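Local atomic coordinates of Oxidored_FMN domain-containing protein ([Pseudomonas] geniculata N1, PDB entry 6L6J), a protein that probably oxidises the amine 6-hydroxypseudooxynicotine in nicotine breakdown, using bound FMN and a [4Fe-4S] cluster. Residues G346-A349 with C350-E353; T363-P366 with S367-E370; G400-A403 with A404-L407; I653-A656 with T657-G660. All coordinates share one frame; numbering follows the deposited sequence.

Contact 1: residues G346-A349 with C350-E353; sequences GCNA and CTAE. With SF4 (iron/sulfur cluster), chain C; FMN (flavin mononucleotide), chain B.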
loop_
_atom_site.group_PDB
_atom_site.type_symbol
_atom_site.label_atom_id
_atom_site.label_comp_id
_atom_site.label_asym_id
_atom_site.label_seq_id
_atom_site.Cartn_x
_atom_site.Cartn_y
_atom_site.Cartn_z
ATOM N N GLY A 346 -3.083 4.669 4.444
ATOM C CA GLY A 346 -3.193 3.222 4.707
ATOM C C GLY A 346 -4.231 2.531 3.850
ATOM O O GLY A 346 -4.790 1.549 4.346
ATOM N N CYS A 347 -4.420 2.975 2.594
ATOM C CA CYS A 347 -5.387 2.399 1.604
ATOM C C CYS A 347 -4.848 1.090 1.038
ATOM O O CYS A 347 -5.681 0.295 0.521
ATOM C CB CYS A 347 -5.667 3.342 0.440
ATOM S SG CYS A 347 -4.167 3.845 -0.431
ATOM N N ASN A 348 -3.524 0.900 1.125
ATOM C CA ASN A 348 -2.771 -0.275 0.601
ATOM C C ASN A 348 -2.991 -0.451 -0.918
ATOM O O ASN A 348 -2.853 -1.589 -1.415
ATOM C CB ASN A 348 -3.109 -1.542 1.383
ATOM C CG ASN A 348 -2.349 -1.658 2.688
ATOM O OD1 ASN A 348 -1.616 -0.748 3.071
ATOM N ND2 ASN A 348 -2.528 -2.778 3.387
ATOM N N ALA A 349 -3.240 0.631 -1.657
ATOM C CA ALA A 349 -3.247 0.627 -3.137
ATOM C C ALA A 349 -1.830 0.330 -3.676
ATOM O O ALA A 349 -1.736 -0.210 -4.794
ATOM C CB ALA A 349 -3.783 1.944 -3.647
ATOM N N CYS A 350 -0.765 0.673 -2.924
ATOM C CA CYS A 350 0.657 0.321 -3.228
ATOM C C CYS A 350 0.828 -1.208 -3.184
ATOM O O CYS A 350 1.374 -1.810 -4.117
ATOM C CB CYS A 350 1.629 0.995 -2.257
ATOM S SG CYS A 350 1.163 0.902 -0.505
ATOM N N THR A 351 0.332 -1.797 -2.115
ATOM C CA THR A 351 0.236 -3.254 -1.856
ATOM C C THR A 351 -0.518 -3.937 -3.014
ATOM O O THR A 351 -0.074 -5.041 -3.488
ATOM C CB THR A 351 -0.387 -3.397 -0.454
ATOM O OG1 THR A 351 0.674 -3.094 0.464
ATOM C CG2 THR A 351 -0.985 -4.741 -0.158
ATOM N N ALA A 352 -1.631 -3.340 -3.448
ATOM C CA ALA A 352 -2.568 -3.973 -4.402
ATOM C C ALA A 352 -1.837 -4.216 -5.721
ATOM O O ALA A 352 -1.886 -5.354 -6.234
ATOM C CB ALA A 352 -3.807 -3.125 -4.586
ATOM N N GLU A 353 -1.182 -3.181 -6.255
ATOM C CA GLU A 353 -0.488 -3.297 -7.556
ATOM C C GLU A 353 0.553 -4.391 -7.378
ATOM O O GLU A 353 0.524 -5.370 -8.128
ATOM C CB GLU A 353 0.111 -1.953 -7.971
ATOM C CG GLU A 353 -0.928 -0.909 -8.336
ATOM C CD GLU A 353 -1.935 -1.374 -9.374
ATOM O OE1 GLU A 353 -3.100 -0.936 -9.288
ATOM O OE2 GLU A 353 -1.562 -2.204 -10.258
HETATM FE FE1 SF4 C . -2.179 4.427 0.292
HETATM FE FE2 SF4 C . 0.213 4.953 2.066
HETATM FE FE3 SF4 C . 0.275 5.692 -0.828
HETATM FE FE4 SF4 C . 0.424 2.793 0.006
HETATM S S1 SF4 C . 1.514 4.504 0.449
HETATM S S2 SF4 C . -0.850 3.936 -1.272
HETATM S S3 SF4 C . -0.927 3.215 1.567
HETATM S S4 SF4 C . -0.993 6.126 0.760
HETATM N N1 FMN B . 8.664 -6.302 3.441
HETATM C C2 FMN B . 9.695 -7.145 3.111
HETATM O O2 FMN B . 10.338 -7.650 4.037
HETATM N N3 FMN B . 10.078 -7.434 1.860
HETATM C C4 FMN B . 9.443 -6.895 0.806
HETATM O O4 FMN B . 9.793 -7.165 -0.342
HETATM C C4A FMN B . 8.289 -5.987 1.058
HETATM N N5 FMN B . 7.603 -5.415 0.039
HETATM C C5A FMN B . 6.614 -4.537 0.321
HETATM C C6 FMN B . 5.955 -3.889 -0.720
HETATM C C7 FMN B . 4.960 -2.979 -0.422
HETATM C C7M FMN B . 4.227 -2.348 -1.541
HETATM C C8 FMN B . 4.615 -2.664 0.970
HETATM C C8M FMN B . 3.511 -1.707 1.315
HETATM C C9 FMN B . 5.254 -3.290 2.007
HETATM C C9A FMN B . 6.257 -4.213 1.749
HETATM N N10 FMN B . 6.957 -4.829 2.797
HETATM C C10 FMN B . 7.962 -5.706 2.470
HETATM C "C1'" FMN B . 6.660 -4.554 4.238
HETATM C "C2'" FMN B . 7.323 -3.264 4.684
HETATM O "O2'" FMN B . 8.722 -3.487 4.653
HETATM C "C3'" FMN B . 6.930 -2.854 6.072
HETATM O "O3'" FMN B . 7.410 -3.834 6.994
HETATM C "C4'" FMN B . 5.426 -2.667 6.270
HETATM O "O4'" FMN B . 4.861 -1.947 5.149
HETATM C "C5'" FMN B . 5.127 -1.963 7.587
HETATM O "O5'" FMN B . 5.721 -0.677 7.547
HETATM P P FMN B . 4.860 0.614 7.086
HETATM O O1P FMN B . 3.760 0.767 8.113
HETATM O O2P FMN B . 5.888 1.702 7.107
HETATM O O3P FMN B . 4.351 0.282 5.697
HETATM O O HOH W 1 -3.995 -0.246 -6.660
#
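The flat carboxamide of Asn348 lies beside Thr351, the two side chains pointing the same way. Over one face of the amide stands the hydroxyl, with Thr351 OG1 4.0 Å from Asn348 CG; lower down, Asn348 CB meets Thr351 CB at 3.8 Å. Thr351 OG1 also sits out of the flavin plane, over the methyl at the dimethyl end, 3.3 Å from FMN C8M; a chi1 of -76°, with OG1 beside the backbone N, turns the hydroxyl to that side. Polar partners take the ends of the amide: ND2 donates to the carbonyls of Thr564 and Ser267, and OD1 accepts from Arg321, an FMN ligand. Asn348 occupies the N-cap position, but its amide serves these partners and makes no capping bond. The helix starts with Ala352 N bonded to Asn348 O at 2.9 Å, and a water bridges Ala349 O and Glu353 OE1. Two thiolates reach the cluster from this turn: Cys347 SG binds iron FE1 at 2.2 Å and Cys350 SG binds iron FE4 at 2.1 Å. Cys344 and Cys362 complete the set of ligands. Closely spaced cysteines at Cys344, Cys347 and Cys350, with a more distant fourth, form the cluster site typical of flavin and [4Fe-4S] oxidoreductases related to trimethylamine dehydrogenase.

Contact 2: residues T363-P366 with S367-E370; sequences TQNP and SAGE. With SF4 (iron/sulfur cluster), chain C.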
loop_
_atom_site.group_PDB
_atom_site.type_symbol
_atom_site.label_atom_id
_atom_site.label_comp_id
_atom_site.label_asym_id
_atom_site.label_seq_id
_atom_site.Cartn_x
_atom_site.Cartn_y
_atom_site.Cartn_z
ATOM N N THR A 363 -1.821 6.412 -3.697
ATOM C CA THR A 363 -3.011 7.302 -3.717
ATOM C C THR A 363 -2.587 8.761 -3.441
ATOM O O THR A 363 -3.177 9.713 -4.094
ATOM C CB THR A 363 -4.037 6.809 -2.700
ATOM O OG1 THR A 363 -4.179 5.416 -2.981
ATOM C CG2 THR A 363 -5.340 7.578 -2.781
ATOM N N GLN A 364 -1.642 8.939 -2.500
ATOM C CA GLN A 364 -1.277 10.280 -1.974
ATOM C C GLN A 364 -0.248 10.913 -2.908
ATOM O O GLN A 364 -0.390 12.107 -3.211
ATOM C CB GLN A 364 -0.721 10.212 -0.551
ATOM C CG GLN A 364 -1.749 10.229 0.570
ATOM C CD GLN A 364 -2.416 11.571 0.723
ATOM O OE1 GLN A 364 -3.046 12.075 -0.209
ATOM N NE2 GLN A 364 -2.300 12.160 1.911
ATOM N N ASN A 365 0.700 10.114 -3.383
ATOM C CA ASN A 365 1.872 10.578 -4.167
ATOM C C ASN A 365 1.821 9.955 -5.562
ATOM O O ASN A 365 2.480 8.948 -5.801
ATOM C CB ASN A 365 3.156 10.266 -3.387
ATOM C CG ASN A 365 4.430 10.567 -4.139
ATOM O OD1 ASN A 365 4.452 11.421 -5.043
ATOM N ND2 ASN A 365 5.480 9.834 -3.793
ATOM N N PRO A 366 1.073 10.534 -6.536
ATOM C CA PRO A 366 1.032 9.993 -7.905
ATOM C C PRO A 366 2.404 9.693 -8.554
ATOM O O PRO A 366 2.461 8.791 -9.416
ATOM C CB PRO A 366 0.328 11.109 -8.693
ATOM C CG PRO A 366 -0.573 11.754 -7.660
ATOM C CD PRO A 366 0.229 11.728 -6.377
ATOM N N SER A 367 3.456 10.405 -8.115
ATOM C CA SER A 367 4.857 10.291 -8.598
ATOM C C SER A 367 5.422 8.897 -8.285
ATOM O O SER A 367 6.323 8.437 -9.038
ATOM C CB SER A 367 5.746 11.382 -8.006
ATOM O OG SER A 367 6.690 10.850 -7.080
ATOM N N ALA A 368 4.947 8.252 -7.213
ATOM C CA ALA A 368 5.424 6.915 -6.781
ATOM C C ALA A 368 5.240 5.945 -7.946
ATOM O O ALA A 368 4.093 5.750 -8.332
ATOM C CB ALA A 368 4.684 6.433 -5.550
ATOM N N GLY A 369 6.348 5.409 -8.474
ATOM C CA GLY A 369 6.387 4.440 -9.587
ATOM C C GLY A 369 6.268 5.096 -10.954
ATOM O O GLY A 369 6.197 4.338 -11.939
ATOM N N GLU A 370 6.230 6.434 -11.008
ATOM C CA GLU A 370 6.195 7.234 -12.262
ATOM C C GLU A 370 7.481 8.060 -12.428
ATOM O O GLU A 370 7.532 8.864 -13.403
ATOM C CB GLU A 370 5.028 8.231 -12.260
ATOM C CG GLU A 370 3.651 7.607 -12.191
ATOM C CD GLU A 370 3.362 6.570 -13.252
ATOM O OE1 GLU A 370 3.546 6.874 -14.454
ATOM O OE2 GLU A 370 2.946 5.445 -12.852
HETATM FE FE1 SF4 C . -2.179 4.427 0.292
HETATM FE FE2 SF4 C . 0.213 4.953 2.066
HETATM FE FE3 SF4 C . 0.275 5.692 -0.828
HETATM FE FE4 SF4 C . 0.424 2.793 0.006
HETATM S S1 SF4 C . 1.514 4.504 0.449
HETATM S S2 SF4 C . -0.850 3.936 -1.272
HETATM S S3 SF4 C . -0.927 3.215 1.567
HETATM S S4 SF4 C . -0.993 6.126 0.760
HETATM O O HOH W 2 8.081 9.352 -5.751
#
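Asn365 and Ser367 meet side chain to side chain, with Asn365 OD1 3.1 Å from Ser367 OG; where the serine proton points is not settled. Asn365 OD1 also accepts a weak bond from Ser367 N at 3.4 Å, the geometry of a loose Asx turn. Asn365 CG is anti to the backbone N (chi1 174°), which swings the amide forward along the chain to these partners. Beneath it a type I beta turn is closed by Ala368 N donating to Asn365 O at 2.9 Å, with an N-H...O angle of 158°. In the next shell Asn365 ND2 donates to a water and to the carbonyl of Ile324. With an alanine at this position, the Ile324 carbonyl would probably lose this donor and the Ser367 hydroxyl a partner that limits its rotation. Further out, Glu370 CG lies 3.2 Å from Pro366 O, and its carboxylate is held by a salt bridge to Arg359 and a bond from Ser374. At the other end Thr363 N lies 3.6 Å from cluster sulfur S2, just after the ligand Cys362. The loop runs between helix 349-355 and strand 390-394, with Pro366 against Arg661 of helix 653-666 and Gln364 against helix 441-450.

Contact 3: residues G400-A403 with A404-L407; sequences GLEA and AHTL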
loop_
_atom_site.group_PDB
_atom_site.type_symbol
_atom_site.label_atom_id
_atom_site.label_comp_id
_atom_site.label_asym_id
_atom_site.label_seq_id
_atom_site.Cartn_x
_atom_site.Cartn_y
_atom_site.Cartn_z
ATOM N N GLY A 400 -9.854 17.143 -8.996
ATOM C CA GLY A 400 -9.774 18.619 -8.996
ATOM C C GLY A 400 -8.620 19.144 -8.141
ATOM O O GLY A 400 -7.777 19.923 -8.667
ATOM N N LEU A 401 -8.569 18.731 -6.875
ATOM C CA LEU A 401 -7.610 19.258 -5.870
ATOM C C LEU A 401 -6.181 18.955 -6.304
ATOM O O LEU A 401 -5.291 19.781 -5.996
ATOM C CB LEU A 401 -7.879 18.623 -4.503
ATOM C CG LEU A 401 -9.106 19.156 -3.784
ATOM C CD1 LEU A 401 -9.407 18.313 -2.555
ATOM C CD2 LEU A 401 -8.914 20.617 -3.410
ATOM N N GLU A 402 -5.958 17.795 -6.924
ATOM C CA GLU A 402 -4.591 17.367 -7.321
ATOM C C GLU A 402 -4.151 18.196 -8.534
ATOM O O GLU A 402 -3.011 18.585 -8.580
ATOM C CB GLU A 402 -4.569 15.856 -7.567
ATOM C CG GLU A 402 -3.243 15.348 -8.088
ATOM C CD GLU A 402 -2.033 15.869 -7.342
ATOM O OE1 GLU A 402 -2.100 15.971 -6.117
ATOM O OE2 GLU A 402 -1.020 16.168 -7.990
ATOM N N ALA A 403 -5.047 18.432 -9.495
ATOM C CA ALA A 403 -4.803 19.291 -10.685
ATOM C C ALA A 403 -4.454 20.729 -10.243
ATOM O O ALA A 403 -3.383 21.230 -10.650
ATOM C CB ALA A 403 -6.014 19.274 -11.581
ATOM N N ALA A 404 -5.330 21.347 -9.428
ATOM C CA ALA A 404 -5.170 22.708 -8.862
ATOM C C ALA A 404 -3.823 22.785 -8.153
ATOM O O ALA A 404 -2.985 23.599 -8.568
ATOM C CB ALA A 404 -6.296 23.041 -7.923
ATOM N N HIS A 405 -3.600 21.909 -7.178
ATOM C CA HIS A 405 -2.312 21.813 -6.452
ATOM C C HIS A 405 -1.165 21.823 -7.461
ATOM O O HIS A 405 -0.283 22.690 -7.319
ATOM C CB HIS A 405 -2.286 20.596 -5.533
ATOM C CG HIS A 405 -1.118 20.566 -4.608
ATOM N ND1 HIS A 405 -0.457 21.701 -4.227
ATOM C CD2 HIS A 405 -0.500 19.541 -3.989
ATOM C CE1 HIS A 405 0.529 21.381 -3.405
ATOM N NE2 HIS A 405 0.523 20.054 -3.244
ATOM N N THR A 406 -1.190 20.930 -8.453
ATOM C CA THR A 406 -0.063 20.710 -9.406
ATOM C C THR A 406 0.173 21.972 -10.246
ATOM O O THR A 406 1.320 22.445 -10.292
ATOM C CB THR A 406 -0.286 19.472 -10.283
ATOM O OG1 THR A 406 -0.466 18.339 -9.434
ATOM C CG2 THR A 406 0.871 19.213 -11.220
ATOM N N LEU A 407 -0.885 22.519 -10.845
ATOM C CA LEU A 407 -0.819 23.781 -11.634
ATOM C C LEU A 407 -0.333 24.929 -10.730
ATOM O O LEU A 407 0.614 25.636 -11.130
ATOM C CB LEU A 407 -2.206 24.057 -12.233
ATOM C CG LEU A 407 -2.712 23.001 -13.217
ATOM C CD1 LEU A 407 -4.190 23.187 -13.495
ATOM C CD2 LEU A 407 -1.913 23.035 -14.508
#
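Regular i to i+4 bonding joins Gly400 to Ala404 and Ala403 to Leu407: Ala404 N donates to Gly400 O at 2.9 Å and Leu407 N to Ala403 O at 2.8 Å, both nearly straight at the hydrogen. This is helix 398-410, the crossover helix of a Rossmann-type beta-alpha-beta unit between strands 390-394 and 413-417, and Gly400 fits the last glycine of a GxGxxG sequence beside the bound ADP. One face carries Leu401, Ala404 and Leu407, which pack on Ile416 and Val414 of strand 413-417. Glu402 leaves a different face. A chi1 of 175° carries its chain away from its own N, and the bend at chi2 then brings the carboxylate across Thr406 at a slant. Salt bridges from Arg661 (helix 653-666) to OE2 and Arg446 (helix 441-450) to OE1 grip the carboxylate, and they would be expected to stabilise its negative charge in this buried setting. His405 presents a ring edge to the same group, Glu402 OE1 lying 4.5 Å from His405 CD2. Glu402 O takes two donors from opposite faces of its carbonyl plane: Thr406 N at 3.0 Å and, from the other face, Thr406 OG1 at 2.7 Å.

Contact 4: residues I653-A656 with T657-G660; sequences IAQA and TYDG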
loop_
_atom_site.group_PDB
_atom_site.type_symbol
_atom_site.label_atom_id
_atom_site.label_comp_id
_atom_site.label_asym_id
_atom_site.label_seq_id
_atom_site.Cartn_x
_atom_site.Cartn_y
_atom_site.Cartn_z
ATOM N N ILE A 653 -9.670 6.009 -5.664
ATOM C CA ILE A 653 -9.268 7.437 -5.458
ATOM C C ILE A 653 -7.871 7.688 -6.035
ATOM O O ILE A 653 -7.680 8.793 -6.567
ATOM C CB ILE A 653 -9.374 7.811 -3.972
ATOM C CG1 ILE A 653 -10.835 8.018 -3.586
ATOM C CG2 ILE A 653 -8.539 9.030 -3.631
ATOM C CD1 ILE A 653 -11.119 7.616 -2.165
ATOM N N ALA A 654 -6.960 6.712 -5.948
ATOM C CA ALA A 654 -5.599 6.779 -6.543
ATOM C C ALA A 654 -5.673 7.257 -7.991
ATOM O O ALA A 654 -4.783 8.002 -8.402
ATOM C CB ALA A 654 -4.899 5.447 -6.488
ATOM N N GLN A 655 -6.700 6.827 -8.730
ATOM C CA GLN A 655 -6.877 7.142 -10.175
ATOM C C GLN A 655 -7.253 8.616 -10.324
ATOM O O GLN A 655 -6.842 9.227 -11.313
ATOM C CB GLN A 655 -7.954 6.248 -10.787
ATOM C CG GLN A 655 -8.085 6.400 -12.292
ATOM C CD GLN A 655 -6.816 6.059 -13.034
ATOM O OE1 GLN A 655 -6.318 4.925 -12.950
ATOM N NE2 GLN A 655 -6.297 7.045 -13.762
ATOM N N ALA A 656 -8.027 9.150 -9.383
ATOM C CA ALA A 656 -8.428 10.577 -9.349
ATOM C C ALA A 656 -7.167 11.425 -9.172
ATOM O O ALA A 656 -7.063 12.479 -9.859
ATOM C CB ALA A 656 -9.441 10.834 -8.257
ATOM N N THR A 657 -6.239 10.964 -8.315
ATOM C CA THR A 657 -4.977 11.694 -8.030
ATOM C C THR A 657 -4.044 11.579 -9.248
ATOM O O THR A 657 -3.465 12.607 -9.642
ATOM C CB THR A 657 -4.346 11.253 -6.707
ATOM O OG1 THR A 657 -3.991 9.874 -6.764
ATOM C CG2 THR A 657 -5.266 11.508 -5.535
ATOM N N TYR A 658 -3.940 10.390 -9.847
ATOM C CA TYR A 658 -3.175 10.166 -11.096
ATOM C C TYR A 658 -3.693 11.113 -12.186
ATOM O O TYR A 658 -2.867 11.827 -12.763
ATOM C CB TYR A 658 -3.197 8.714 -11.568
ATOM C CG TYR A 658 -2.293 8.487 -12.755
ATOM C CD1 TYR A 658 -2.756 8.700 -14.051
ATOM C CD2 TYR A 658 -0.973 8.118 -12.592
ATOM C CE1 TYR A 658 -1.943 8.520 -15.156
ATOM C CE2 TYR A 658 -0.142 7.939 -13.687
ATOM C CZ TYR A 658 -0.626 8.150 -14.970
ATOM O OH TYR A 658 0.177 7.958 -16.054
ATOM N N ASP A 659 -4.984 11.105 -12.490
ATOM C CA ASP A 659 -5.537 12.002 -13.544
ATOM C C ASP A 659 -5.148 13.447 -13.215
ATOM O O ASP A 659 -4.669 14.159 -14.130
ATOM C CB ASP A 659 -7.055 11.888 -13.686
ATOM C CG ASP A 659 -7.542 10.691 -14.477
ATOM O OD1 ASP A 659 -6.705 9.916 -14.969
ATOM O OD2 ASP A 659 -8.775 10.541 -14.590
ATOM N N GLY A 660 -5.348 13.864 -11.961
ATOM C CA GLY A 660 -5.083 15.240 -11.495
ATOM C C GLY A 660 -3.661 15.671 -11.806
ATOM O O GLY A 660 -3.490 16.763 -12.364
#
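Tyr658 N donates to Ala654 O at 2.9 Å, Asp659 N to Gln655 O at 2.9 Å and Gly660 N to Ala656 O at 3.0 Å, the backbone pattern of an alpha helix. A side chain is added to this ladder at Thr657, whose OG1 lies 2.6 Å from Ala654 O. Chi1 of 63° places that oxygen between the backbone N and the carbonyl carbon, turned back over the preceding turn. The single proton is also within reach of Thr363 O in the loop after the cluster ligand Cys362, so its choice is not settled. The side-chain polar pair is Gln655 with Asp659, one turn apart: Gln655 NE2 donates to Asp659 OD1 at 3.1 Å. NE2 comes to OD1 from above, 55° out of the Asp659 carboxylate plane, while OD1 lies close to the amide plane of Gln655; the two planes stand 61° apart. Asp659 OD2 accepts from Gly645 N, so an alanine here would probably leave both that amide and Gln655 NE2 without their acceptor. By packing, the Tyr658 ring meets that of Trp376 with the planes inclined, and Ala656 touches ADP. Helix 653-666 thus lies between two parts of the fold, with Ile653 and Ala656 on Pro398 of helix 398-410, Ile653 also on helix 426-430, and Ala654 against Thr363 of the cluster loop.

In the fold
Along the chain the four contacts come in series, 1 to 4. Contacts 1 and 2, centres about 11 Å apart, both touch the iron-sulfur cluster and follow the eight-stranded FMN barrel in sequence. Contact 3 belongs to the Rossmann-type unit of the ADP-binding region, about 22 Å from contact 1 between centres. Contact 4, on the last helix of the chain, spans this gap: its centre is about 9 Å from that of contact 2 and about 10 Å from that of contact 3, and it touches both, with Thr363 CG2 3.6 Å from Ile653 CG2 and Ala403 CB 3.6 Å from Gly660 O. The C-terminal helix thereby ties the cluster loop to the nucleotide-binding fold.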